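Local coordinates for protein argonaute (Marinitoga piezophila, PDB 5I4A) that uses short 5'-OH RNA guides to find complementary single-stranded DNA or RNA and cleaves the target with the help of divalent metal ions, at residues 5-17 and 138-150. Sequence-based numbering, arbitrary orientation.
Sequences YLNLYKIDIPKKI and HNISNEYYLSILP
An antiparallel strand pairing joins the N-terminal domain to linker L1: the short, weakly bonded strand 8-10 runs against strand 143-150 at a splayed angle, their axes 4.3 Å apart at closest. I11 N gives a nearly straight bond to Y144 O (2.9 Å, 168°). Next along, Y9 O takes L146 N at 2.8 Å through a more bent bond, while the return bond from Y9 N to L146 O is weak. Beyond it, I148 N donates in the carbonyl plane of N7 O (3.1 Å), and the N7 side chain, its CG held between backbone N and carbonyl carbon (chi1 66°), folds back so that ND2 weakly reaches I148 O. The amide of N7 is also bound by N552 and N550. Strand 8-10 borders the hairpin 127-140/143-156 of linker L1, whose type I' turn runs from I140 to E143. One side of the pairing carries L8, K10, Y145 and S147. L8 splits its methyls there, CD1 meeting I140 CD1 tip to tip at 3.7 Å and CD2 lying near the H138 ring and S147 CB. K10 passes obliquely by the Y145 ring, its CB 3.9 Å from CE2; the chain stays extended until a bend at chi4 (61°) turns NZ to E143 OE1, forming a salt bridge whose very short modelled length is doubtful. The other side carries Y9 and L146; nearby, I148 CD1 packs 3.6 Å from Y9 CD2, the two side chains crossing at about a right angle, and I11 CD1 sits between Y144 CB and L146 CB. Helix 84-101 covers I11 and L146 through L91 and I95. Beside I11, a water accepts from Y144 N and lies within hydrogen-bonding distance of I11 O and E143 OE1.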
ATOM      1  N   TYR A   5      24.611  -3.820  -1.566  1.00 53.04           N
ATOM      2  CA  TYR A   5      24.372  -3.733  -0.133  1.00 53.63           C
ATOM      3  C   TYR A   5      22.881  -3.818   0.165  1.00 46.77           C
ATOM      4  O   TYR A   5      22.058  -3.257  -0.563  1.00 50.70           O
ATOM      5  CB  TYR A   5      24.946  -2.423   0.417  1.00 49.39           C
ATOM      6  CG  TYR A   5      24.393  -1.976   1.758  1.00 53.82           C
ATOM      7  CD1 TYR A   5      23.233  -1.210   1.835  1.00 55.89           C
ATOM      8  CD2 TYR A   5      25.044  -2.294   2.945  1.00 43.59           C
ATOM      9  CE1 TYR A   5      22.728  -0.793   3.050  1.00 52.90           C
ATOM     10  CE2 TYR A   5      24.546  -1.875   4.168  1.00 49.24           C
ATOM     11  CZ  TYR A   5      23.386  -1.126   4.213  1.00 46.26           C
ATOM     12  OH  TYR A   5      22.880  -0.706   5.423  1.00 40.14           O
ATOM     13  N   LEU A   6      22.540  -4.525   1.237  1.00 39.02           N
ATOM     14  CA  LEU A   6      21.205  -4.478   1.813  1.00 35.82           C
ATOM     15  C   LEU A   6      21.308  -4.004   3.255  1.00 37.06           C
ATOM     16  O   LEU A   6      22.302  -4.264   3.939  1.00 46.67           O
ATOM     17  CB  LEU A   6      20.502  -5.843   1.758  1.00 37.45           C
ATOM     18  CG  LEU A   6      20.094  -6.373   0.382  1.00 40.39           C
ATOM     19  CD1 LEU A   6      19.230  -7.621   0.525  1.00 30.10           C
ATOM     20  CD2 LEU A   6      19.374  -5.298  -0.423  1.00 34.86           C
ATOM     21  N   ASN A   7      20.275  -3.305   3.716  1.00 34.56           N
ATOM     22  CA  ASN A   7      20.260  -2.773   5.078  1.00 33.80           C
ATOM     23  C   ASN A   7      19.942  -3.837   6.123  1.00 34.46           C
ATOM     24  O   ASN A   7      19.279  -3.557   7.124  1.00 37.64           O
ATOM     25  CB  ASN A   7      19.269  -1.613   5.160  1.00 31.28           C
ATOM     26  CG  ASN A   7      17.830  -2.049   4.950  1.00 27.55           C
ATOM     27  OD1 ASN A   7      17.566  -3.102   4.375  1.00 31.65           O
ATOM     28  ND2 ASN A   7      16.891  -1.233   5.419  1.00 27.35           N
ATOM     29  N   LEU A   8      20.409  -5.064   5.915  1.00 33.33           N
ATOM     30  CA  LEU A   8      20.148  -6.174   6.817  1.00 35.04           C
ATOM     31  C   LEU A   8      21.354  -6.409   7.715  1.00 32.36           C
ATOM     32  O   LEU A   8      22.503  -6.307   7.273  1.00 31.13           O
ATOM     33  CB  LEU A   8      19.820  -7.444   6.030  1.00 34.63           C
ATOM     34  CG  LEU A   8      18.510  -7.374   5.247  1.00 38.26           C
ATOM     35  CD1 LEU A   8      18.357  -8.572   4.324  1.00 36.51           C
ATOM     36  CD2 LEU A   8      17.345  -7.288   6.217  1.00 37.38           C
ATOM     37  N   TYR A   9      21.088  -6.720   8.981  1.00 32.74           N
ATOM     38  CA  TYR A   9      22.136  -6.922   9.969  1.00 37.77           C
ATOM     39  C   TYR A   9      21.848  -8.191  10.755  1.00 36.00           C
ATOM     40  O   TYR A   9      20.753  -8.355  11.302  1.00 29.61           O
ATOM     41  CB  TYR A   9      22.251  -5.713  10.899  1.00 35.43           C
ATOM     42  CG  TYR A   9      22.707  -4.467  10.174  1.00 40.92           C
ATOM     43  CD1 TYR A   9      24.059  -4.218   9.970  1.00 41.67           C
ATOM     44  CD2 TYR A   9      21.790  -3.554   9.674  1.00 37.23           C
ATOM     45  CE1 TYR A   9      24.484  -3.087   9.300  1.00 37.92           C
ATOM     46  CE2 TYR A   9      22.206  -2.418   9.004  1.00 41.26           C
ATOM     47  CZ  TYR A   9      23.553  -2.190   8.820  1.00 41.65           C
ATOM     48  OH  TYR A   9      23.977  -1.065   8.152  1.00 47.92           O
ATOM     49  N   LYS A  10      22.836  -9.080  10.807  1.00 36.28           N
ATOM     50  CA  LYS A  10      22.649 -10.383  11.427  1.00 39.39           C
ATOM     51  C   LYS A  10      22.569 -10.248  12.942  1.00 39.83           C
ATOM     52  O   LYS A  10      23.397  -9.575  13.563  1.00 40.84           O
ATOM     53  CB  LYS A  10      23.793 -11.315  11.034  1.00 38.00           C
ATOM     54  CG  LYS A  10      23.566 -12.774  11.374  1.00 44.31           C
ATOM     55  CD  LYS A  10      24.671 -13.639  10.782  1.00 46.37           C
ATOM     56  CE  LYS A  10      24.520 -15.092  11.196  1.00 51.29           C
ATOM     57  NZ  LYS A  10      23.232 -15.669  10.727  1.00 58.59           N
ATOM     58  N   ILE A  11      21.570 -10.890  13.533  1.00 34.89           N
ATOM     59  CA  ILE A  11      21.375 -10.879  14.978  1.00 40.39           C
ATOM     60  C   ILE A  11      22.147 -12.047  15.573  1.00 42.00           C
ATOM     61  O   ILE A  11      21.919 -13.205  15.207  1.00 42.60           O
ATOM     62  CB  ILE A  11      19.884 -10.956  15.334  1.00 36.65           C
ATOM     63  CG1 ILE A  11      19.196  -9.638  14.966  1.00 43.96           C
ATOM     64  CG2 ILE A  11      19.699 -11.288  16.809  1.00 35.64           C
ATOM     65  CD1 ILE A  11      17.714  -9.768  14.709  1.00 50.15           C
ATOM     66  N   ASP A  12      23.064 -11.746  16.489  1.00 37.74           N
ATOM     67  CA  ASP A  12      23.934 -12.744  17.113  1.00 41.48           C
ATOM     68  C   ASP A  12      23.647 -12.774  18.612  1.00 40.79           C
ATOM     69  O   ASP A  12      24.358 -12.160  19.410  1.00 49.90           O
ATOM     70  CB  ASP A  12      25.408 -12.442  16.825  1.00 52.31           C
ATOM     71  CG  ASP A  12      26.343 -13.470  17.434  1.00 73.15           C
ATOM     72  OD1 ASP A  12      26.482 -14.565  16.851  1.00 85.34           O
ATOM     73  OD2 ASP A  12      26.938 -13.186  18.495  1.00 74.42           O
ATOM     74  N   ILE A  13      22.590 -13.488  18.988  1.00 38.18           N
ATOM     75  CA  ILE A  13      22.237 -13.712  20.390  1.00 36.96           C
ATOM     76  C   ILE A  13      21.752 -15.144  20.540  1.00 32.75           C
ATOM     77  O   ILE A  13      21.384 -15.793  19.553  1.00 36.01           O
ATOM     78  CB  ILE A  13      21.148 -12.733  20.880  1.00 43.45           C
ATOM     79  CG1 ILE A  13      19.827 -12.995  20.158  1.00 33.45           C
ATOM     80  CG2 ILE A  13      21.584 -11.282  20.720  1.00 52.75           C
ATOM     81  CD1 ILE A  13      18.652 -12.262  20.765  1.00 40.00           C
ATOM     82  N   PRO A  14      21.756 -15.672  21.765  1.00 36.89           N
ATOM     83  CA  PRO A  14      21.171 -17.001  21.986  1.00 35.35           C
ATOM     84  C   PRO A  14      19.724 -17.055  21.521  1.00 39.78           C
ATOM     85  O   PRO A  14      18.934 -16.147  21.786  1.00 42.98           O
ATOM     86  CB  PRO A  14      21.285 -17.188  23.502  1.00 39.11           C
ATOM     87  CG  PRO A  14      22.465 -16.362  23.887  1.00 43.20           C
ATOM     88  CD  PRO A  14      22.455 -15.172  22.965  1.00 40.77           C
ATOM     89  N   LYS A  15      19.380 -18.136  20.820  1.00 38.76           N
ATOM     90  CA  LYS A  15      18.021 -18.328  20.310  1.00 45.23           C
ATOM     91  C   LYS A  15      17.117 -18.887  21.410  1.00 45.28           C
ATOM     92  O   LYS A  15      16.560 -19.981  21.313  1.00 42.15           O
ATOM     93  CB  LYS A  15      18.018 -19.242  19.089  1.00 44.18           C
ATOM     94  CG  LYS A  15      18.729 -18.697  17.855  1.00 47.70           C
ATOM     95  CD  LYS A  15      18.763 -17.176  17.824  1.00 53.22           C
ATOM     96  CE  LYS A  15      19.549 -16.678  16.621  1.00 56.02           C
ATOM     97  NZ  LYS A  15      20.006 -15.268  16.780  1.00 52.08           N
ATOM     98  N   LYS A  16      16.977 -18.101  22.474  1.00 42.66           N
ATOM     99  CA  LYS A  16      16.185 -18.518  23.620  1.00 45.80           C
ATOM    100  C   LYS A  16      15.693 -17.285  24.364  1.00 43.97           C
ATOM    101  O   LYS A  16      16.318 -16.223  24.318  1.00 35.69           O
ATOM    102  CB  LYS A  16      16.994 -19.424  24.555  1.00 39.95           C
ATOM    103  CG  LYS A  16      18.243 -18.766  25.109  1.00 50.60           C
ATOM    104  CD  LYS A  16      18.994 -19.685  26.057  1.00 54.22           C
ATOM    105  CE  LYS A  16      19.767 -20.750  25.302  1.00 52.88           C
ATOM    106  NZ  LYS A  16      20.524 -21.633  26.231  1.00 51.03           N
ATOM    107  N   ILE A  17      14.567 -17.448  25.051  1.00 41.61           N
ATOM    108  CA  ILE A  17      13.949 -16.390  25.840  1.00 36.28           C
ATOM    109  C   ILE A  17      13.938 -16.823  27.297  1.00 34.21           C
ATOM    110  O   ILE A  17      13.620 -17.977  27.607  1.00 34.09           O
ATOM    111  CB  ILE A  17      12.518 -16.080  25.349  1.00 36.29           C
ATOM    112  CG1 ILE A  17      12.548 -15.590  23.900  1.00 36.60           C
ATOM    113  CG2 ILE A  17      11.833 -15.063  26.253  1.00 37.75           C
ATOM    114  CD1 ILE A  17      13.520 -14.456  23.658  1.00 37.89           C
ATOM    115  N   HIS A 138      13.628  -9.819  10.513  1.00 31.10           N
ATOM    116  CA  HIS A 138      13.426 -10.708   9.380  1.00 33.54           C
ATOM    117  C   HIS A 138      14.056 -12.061   9.664  1.00 40.68           C
ATOM    118  O   HIS A 138      15.155 -12.142  10.222  1.00 41.85           O
ATOM    119  CB  HIS A 138      14.017 -10.104   8.106  1.00 28.93           C
ATOM    120  CG  HIS A 138      13.607  -8.685   7.874  1.00 42.92           C
ATOM    121  ND1 HIS A 138      12.434  -8.344   7.236  1.00 33.70           N
ATOM    122  CD2 HIS A 138      14.203  -7.518   8.215  1.00 39.00           C
ATOM    123  CE1 HIS A 138      12.331  -7.028   7.184  1.00 35.86           C
ATOM    124  NE2 HIS A 138      13.390  -6.503   7.773  1.00 36.09           N
ATOM    125  N   ASN A 139      13.352 -13.120   9.283  1.00 43.27           N
ATOM    126  CA  ASN A 139      13.818 -14.495   9.442  1.00 41.73           C
ATOM    127  C   ASN A 139      14.167 -15.024   8.053  1.00 45.34           C
ATOM    128  O   ASN A 139      13.293 -15.488   7.315  1.00 44.14           O
ATOM    129  CB  ASN A 139      12.757 -15.348  10.131  1.00 36.22           C
ATOM    130  CG  ASN A 139      13.313 -16.652  10.673  1.00 50.61           C
ATOM    131  OD1 ASN A 139      12.586 -17.633  10.828  1.00 55.09           O
ATOM    132  ND2 ASN A 139      14.608 -16.668  10.963  1.00 47.57           N
ATOM    133  N   ILE A 140      15.447 -14.936   7.692  1.00 40.34           N
ATOM    134  CA  ILE A 140      15.935 -15.335   6.378  1.00 40.27           C
ATOM    135  C   ILE A 140      16.906 -16.494   6.553  1.00 47.12           C
ATOM    136  O   ILE A 140      17.874 -16.387   7.316  1.00 51.48           O
ATOM    137  CB  ILE A 140      16.628 -14.171   5.647  1.00 36.72           C
ATOM    138  CG1 ILE A 140      15.780 -12.898   5.704  1.00 35.61           C
ATOM    139  CG2 ILE A 140      16.926 -14.551   4.200  1.00 36.13           C
ATOM    140  CD1 ILE A 140      16.463 -11.696   5.074  1.00 41.49           C
ATOM    141  N   SER A 141      16.656 -17.591   5.833  1.00 49.52           N
ATOM    142  CA  SER A 141      17.573 -18.734   5.786  1.00 48.76           C
ATOM    143  C   SER A 141      17.917 -19.251   7.181  1.00 54.64           C
ATOM    144  O   SER A 141      19.084 -19.484   7.503  1.00 63.85           O
ATOM    145  CB  SER A 141      18.850 -18.386   5.015  1.00 42.66           C
ATOM    146  OG  SER A 141      18.676 -18.555   3.620  1.00 56.90           O
ATOM    147  N   ASN A 142      16.895 -19.422   8.020  1.00 54.23           N
ATOM    148  CA  ASN A 142      16.995 -19.935   9.386  1.00 56.18           C
ATOM    149  C   ASN A 142      17.750 -19.006  10.329  1.00 52.54           C
ATOM    150  O   ASN A 142      17.986 -19.384  11.484  1.00 52.87           O
ATOM    151  CB  ASN A 142      17.651 -21.323   9.446  1.00 56.59           C
ATOM    152  CG  ASN A 142      16.646 -22.438   9.623  1.00 67.52           C
ATOM    153  OD1 ASN A 142      15.441 -22.198   9.706  1.00 75.07           O
ATOM    154  ND2 ASN A 142      17.137 -23.671   9.677  1.00 65.82           N
ATOM    155  N   GLU A 143      18.142 -17.817   9.887  1.00 41.29           N
ATOM    156  CA  GLU A 143      18.821 -16.849  10.734  1.00 41.30           C
ATOM    157  C   GLU A 143      17.967 -15.595  10.853  1.00 41.18           C
ATOM    158  O   GLU A 143      17.107 -15.320  10.011  1.00 39.42           O
ATOM    159  CB  GLU A 143      20.208 -16.502  10.177  1.00 41.61           C
ATOM    160  CG  GLU A 143      21.150 -17.694  10.082  1.00 46.22           C
ATOM    161  CD  GLU A 143      21.743 -18.083  11.426  1.00 70.78           C
ATOM    162  OE1 GLU A 143      22.074 -17.174  12.218  1.00 68.34           O
ATOM    163  OE2 GLU A 143      21.879 -19.296  11.691  1.00 80.58           O
ATOM    164  N   TYR A 144      18.207 -14.835  11.917  1.00 42.04           N
ATOM    165  CA  TYR A 144      17.438 -13.633  12.206  1.00 38.85           C
ATOM    166  C   TYR A 144      18.240 -12.396  11.831  1.00 38.00           C
ATOM    167  O   TYR A 144      19.430 -12.297  12.149  1.00 43.92           O
ATOM    168  CB  TYR A 144      17.041 -13.580  13.680  1.00 36.09           C
ATOM    169  CG  TYR A 144      15.847 -14.444  13.997  1.00 34.05           C
ATOM    170  CD1 TYR A 144      14.557 -13.944  13.875  1.00 33.90           C
ATOM    171  CD2 TYR A 144      16.005 -15.761  14.406  1.00 36.11           C
ATOM    172  CE1 TYR A 144      13.457 -14.729  14.156  1.00 36.74           C
ATOM    173  CE2 TYR A 144      14.909 -16.555  14.691  1.00 36.34           C
ATOM    174  CZ  TYR A 144      13.638 -16.033  14.564  1.00 34.94           C
ATOM    175  OH  TYR A 144      12.542 -16.815  14.845  1.00 38.01           O
ATOM    176  N   TYR A 145      17.581 -11.457  11.157  1.00 29.15           N
ATOM    177  CA  TYR A 145      18.215 -10.235  10.691  1.00 35.71           C
ATOM    178  C   TYR A 145      17.406  -9.030  11.147  1.00 38.41           C
ATOM    179  O   TYR A 145      16.263  -9.142  11.600  1.00 42.04           O
ATOM    180  CB  TYR A 145      18.367 -10.228   9.165  1.00 35.09           C
ATOM    181  CG  TYR A 145      19.303 -11.294   8.645  1.00 33.75           C
ATOM    182  CD1 TYR A 145      18.847 -12.579   8.382  1.00 34.17           C
ATOM    183  CD2 TYR A 145      20.645 -11.015   8.418  1.00 42.47           C
ATOM    184  CE1 TYR A 145      19.702 -13.557   7.909  1.00 42.21           C
ATOM    185  CE2 TYR A 145      21.507 -11.986   7.943  1.00 38.79           C
ATOM    186  CZ  TYR A 145      21.031 -13.255   7.691  1.00 48.20           C
ATOM    187  OH  TYR A 145      21.884 -14.225   7.217  1.00 51.46           O
ATOM    188  N   LEU A 146      18.023  -7.862  11.002  1.00 43.00           N
ATOM    189  CA  LEU A 146      17.455  -6.595  11.447  1.00 40.39           C
ATOM    190  C   LEU A 146      17.651  -5.580  10.333  1.00 41.79           C
ATOM    191  O   LEU A 146      18.789  -5.198  10.039  1.00 54.93           O
ATOM    192  CB  LEU A 146      18.133  -6.127  12.732  1.00 48.33           C
ATOM    193  CG  LEU A 146      17.373  -5.115  13.578  1.00 56.10           C
ATOM    194  CD1 LEU A 146      16.177  -5.800  14.211  1.00 65.66           C
ATOM    195  CD2 LEU A 146      18.275  -4.488  14.633  1.00 48.33           C
ATOM    196  N   SER A 147      16.559  -5.145   9.709  1.00 31.91           N
ATOM    197  CA  SER A 147      16.639  -4.096   8.706  1.00 31.15           C
ATOM    198  C   SER A 147      16.593  -2.742   9.400  1.00 31.06           C
ATOM    199  O   SER A 147      15.775  -2.523  10.299  1.00 31.81           O
ATOM    200  CB  SER A 147      15.519  -4.214   7.669  1.00 36.98           C
ATOM    201  OG  SER A 147      14.238  -4.277   8.273  1.00 30.69           O
ATOM    202  N   ILE A 148      17.495  -1.851   8.999  1.00 29.73           N
ATOM    203  CA  ILE A 148      17.627  -0.524   9.585  1.00 34.49           C
ATOM    204  C   ILE A 148      17.472   0.467   8.443  1.00 36.47           C
ATOM    205  O   ILE A 148      18.395   0.646   7.637  1.00 38.16           O
ATOM    206  CB  ILE A 148      18.967  -0.335  10.304  1.00 36.11           C
ATOM    207  CG1 ILE A 148      19.154  -1.396  11.393  1.00 34.71           C
ATOM    208  CG2 ILE A 148      19.050   1.054  10.911  1.00 35.36           C
ATOM    209  CD1 ILE A 148      20.481  -1.277  12.134  1.00 31.46           C
ATOM    210  N   LEU A 149      16.309   1.112   8.363  1.00 38.12           N
ATOM    211  CA  LEU A 149      16.031   2.040   7.281  1.00 39.51           C
ATOM    212  C   LEU A 149      16.177   3.467   7.784  1.00 43.62           C
ATOM    213  O   LEU A 149      15.308   3.941   8.534  1.00 40.27           O
ATOM    214  CB  LEU A 149      14.625   1.819   6.731  1.00 39.33           C
ATOM    215  CG  LEU A 149      14.248   2.758   5.584  1.00 36.05           C
ATOM    216  CD1 LEU A 149      15.003   2.372   4.323  1.00 32.23           C
ATOM    217  CD2 LEU A 149      12.747   2.757   5.347  1.00 44.04           C
ATOM    218  N   PRO A 150      17.239   4.180   7.422  1.00 42.45           N
ATOM    219  CA  PRO A 150      17.306   5.604   7.751  1.00 42.60           C
ATOM    220  C   PRO A 150      16.216   6.375   7.021  1.00 44.06           C
ATOM    221  O   PRO A 150      15.923   6.120   5.850  1.00 42.43           O
ATOM    222  CB  PRO A 150      18.706   6.013   7.281  1.00 43.27           C
ATOM    223  CG  PRO A 150      19.094   4.978   6.278  1.00 47.52           C
ATOM    224  CD  PRO A 150      18.459   3.708   6.748  1.00 41.77           C
TER
HETATM  225  O   HOH W   1      20.547 -14.982  13.617  1.00 34.91           O